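Local coordinates for protein rubisco operon transcriptional regulator (Synechocystis sp., PDB 5Y2W) that probably represses transcription as a LysR-type regulator that coordinates carbon and nitrogen metabolism, with a regulatory domain that binds 2-phosphoglycolate, at residues Thr119-Ala122 and Val123-Phe127. Numbering follows the deposited sequence.
Sequences TRLA and VQNLF. With PGA (2-phosphoglycolic acid), chain B.
Thr-119 grips a single phosphate oxygen of 2-phosphoglycolate twice, while the carbonyl of the same residue accepts a bond from Val-123 N. Its backbone N lies 2.9 Å from O3P of the ligand, and its OG1 donates to the same O3P at 2.7 Å. The first torsion (chi1 -66°) sets OG1 beside the backbone N, which brings both donors to one acceptor. The bond from Val-123 N to Thr-119 O, 3.0 Å long, is one of the i to i+4 bonds of the helix. Helix 118-129 of this LysR substrate-binding domain, of periplasmic-binding-protein type, thus points its N-terminal end at the phosphate, where the helix dipole would probably add to the attraction; Gly-118 N and Ser-117 OG also bind the ligand. One turn on, Gln-124 N meets Arg-120 O at 2.8 Å in an almost straight bond (176°). The extended Arg-120 chain crosses the Gln-124 side chain at a slant, Arg-120 CG 3.9 Å from Gln-124 CD, with the two flat groups nearly perpendicular (89°). Arg-120 NH2 forms a salt bridge with Glu-139 and bonds to Arg-113 O. With an alanine at Arg-120, Glu-139 would probably lose this charged partner and Gln-124 would be freer to turn. On the buried side, Val-123 CG1 sits over one face of the Phe-127 ring, nearer its edge than its centre.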
loop_
_atom_site.group_PDB
_atom_site.type_symbol
_atom_site.label_atom_id
_atom_site.label_comp_id
_atom_site.label_asym_id
_atom_site.label_seq_id
_atom_site.Cartn_x
_atom_site.Cartn_y
_atom_site.Cartn_z
ATOM N N THR A 119 -6.318 8.780 8.948
ATOM C CA THR A 119 -5.156 9.656 9.089
ATOM C C THR A 119 -5.617 11.045 8.731
ATOM O O THR A 119 -5.448 11.975 9.538
ATOM C CB THR A 119 -3.967 9.237 8.225
ATOM O OG1 THR A 119 -3.483 7.994 8.673
ATOM C CG2 THR A 119 -2.797 10.254 8.301
ATOM N N ARG A 120 -6.208 11.177 7.535
ATOM C CA ARG A 120 -6.747 12.449 7.045
ATOM C C ARG A 120 -7.764 13.065 8.043
ATOM O O ARG A 120 -7.701 14.247 8.364
ATOM C CB ARG A 120 -7.406 12.193 5.700
ATOM C CG ARG A 120 -7.931 13.417 4.986
ATOM C CD ARG A 120 -8.800 12.985 3.829
ATOM N NE ARG A 120 -9.614 14.080 3.280
ATOM C CZ ARG A 120 -9.542 14.547 2.029
ATOM N NH1 ARG A 120 -10.340 15.547 1.662
ATOM N NH2 ARG A 120 -8.694 14.049 1.130
ATOM N N LEU A 121 -8.680 12.264 8.557
ATOM C CA LEU A 121 -9.700 12.837 9.449
ATOM C C LEU A 121 -9.040 13.413 10.741
ATOM O O LEU A 121 -9.340 14.513 11.195
ATOM C CB LEU A 121 -10.723 11.794 9.742
ATOM C CG LEU A 121 -11.955 12.262 10.478
ATOM C CD1 LEU A 121 -12.733 13.227 9.593
ATOM C CD2 LEU A 121 -12.790 11.034 10.880
ATOM N N ALA A 122 -8.091 12.704 11.316
ATOM C CA ALA A 122 -7.366 13.260 12.466
ATOM C C ALA A 122 -6.574 14.560 12.122
ATOM O O ALA A 122 -6.506 15.508 12.910
ATOM C CB ALA A 122 -6.400 12.209 12.999
ATOM N N VAL A 123 -5.986 14.620 10.934
ATOM C CA VAL A 123 -5.254 15.826 10.562
ATOM C C VAL A 123 -6.274 16.924 10.404
ATOM O O VAL A 123 -6.093 18.006 10.918
ATOM C CB VAL A 123 -4.479 15.642 9.260
ATOM C CG1 VAL A 123 -3.929 16.966 8.736
ATOM C CG2 VAL A 123 -3.373 14.622 9.459
ATOM N N GLN A 124 -7.339 16.659 9.673
ATOM C CA GLN A 124 -8.381 17.698 9.514
ATOM C C GLN A 124 -8.924 18.200 10.836
ATOM O O GLN A 124 -9.148 19.394 11.009
ATOM C CB GLN A 124 -9.530 17.198 8.723
ATOM C CG GLN A 124 -9.152 17.038 7.260
ATOM C CD GLN A 124 -10.179 16.233 6.497
ATOM O OE1 GLN A 124 -10.821 15.335 7.029
ATOM N NE2 GLN A 124 -10.331 16.549 5.261
ATOM N N ASN A 125 -9.099 17.308 11.787
ATOM C CA ASN A 125 -9.653 17.759 13.068
ATOM C C ASN A 125 -8.681 18.563 13.802
ATOM O O ASN A 125 -9.027 19.565 14.393
ATOM C CB ASN A 125 -10.111 16.592 13.900
ATOM C CG ASN A 125 -11.364 16.013 13.327
ATOM O OD1 ASN A 125 -12.059 16.725 12.648
ATOM N ND2 ASN A 125 -11.619 14.721 13.515
ATOM N N LEU A 126 -7.433 18.144 13.749
ATOM C CA LEU A 126 -6.409 18.894 14.432
ATOM C C LEU A 126 -6.263 20.313 13.832
ATOM O O LEU A 126 -6.203 21.306 14.579
ATOM C CB LEU A 126 -5.102 18.142 14.403
ATOM C CG LEU A 126 -3.949 18.894 15.107
ATOM C CD1 LEU A 126 -4.138 18.803 16.637
ATOM C CD2 LEU A 126 -2.584 18.358 14.683
ATOM N N PHE A 127 -6.207 20.410 12.508
ATOM C CA PHE A 127 -6.060 21.722 11.832
ATOM C C PHE A 127 -7.260 22.653 12.060
ATOM O O PHE A 127 -7.082 23.841 12.279
ATOM C CB PHE A 127 -5.808 21.538 10.319
ATOM C CG PHE A 127 -4.474 20.918 10.003
ATOM C CD1 PHE A 127 -3.510 20.768 10.973
ATOM C CD2 PHE A 127 -4.164 20.565 8.717
ATOM C CE1 PHE A 127 -2.278 20.241 10.664
ATOM C CE2 PHE A 127 -2.941 20.014 8.402
ATOM C CZ PHE A 127 -2.008 19.843 9.368
HETATM P P PGA B . -5.972 5.129 7.488
HETATM O O1P PGA B . -5.517 4.636 8.958
HETATM O O2P PGA B . -5.427 4.122 6.530
HETATM O O3P PGA B . -5.380 6.543 7.369
HETATM O O4P PGA B . -7.446 4.958 7.495
HETATM C C2 PGA B . -4.207 4.343 9.393
HETATM C C1 PGA B . -3.910 4.896 10.781
HETATM O O1 PGA B . -2.761 4.705 11.291
HETATM O O2 PGA B . -4.823 5.518 11.364
#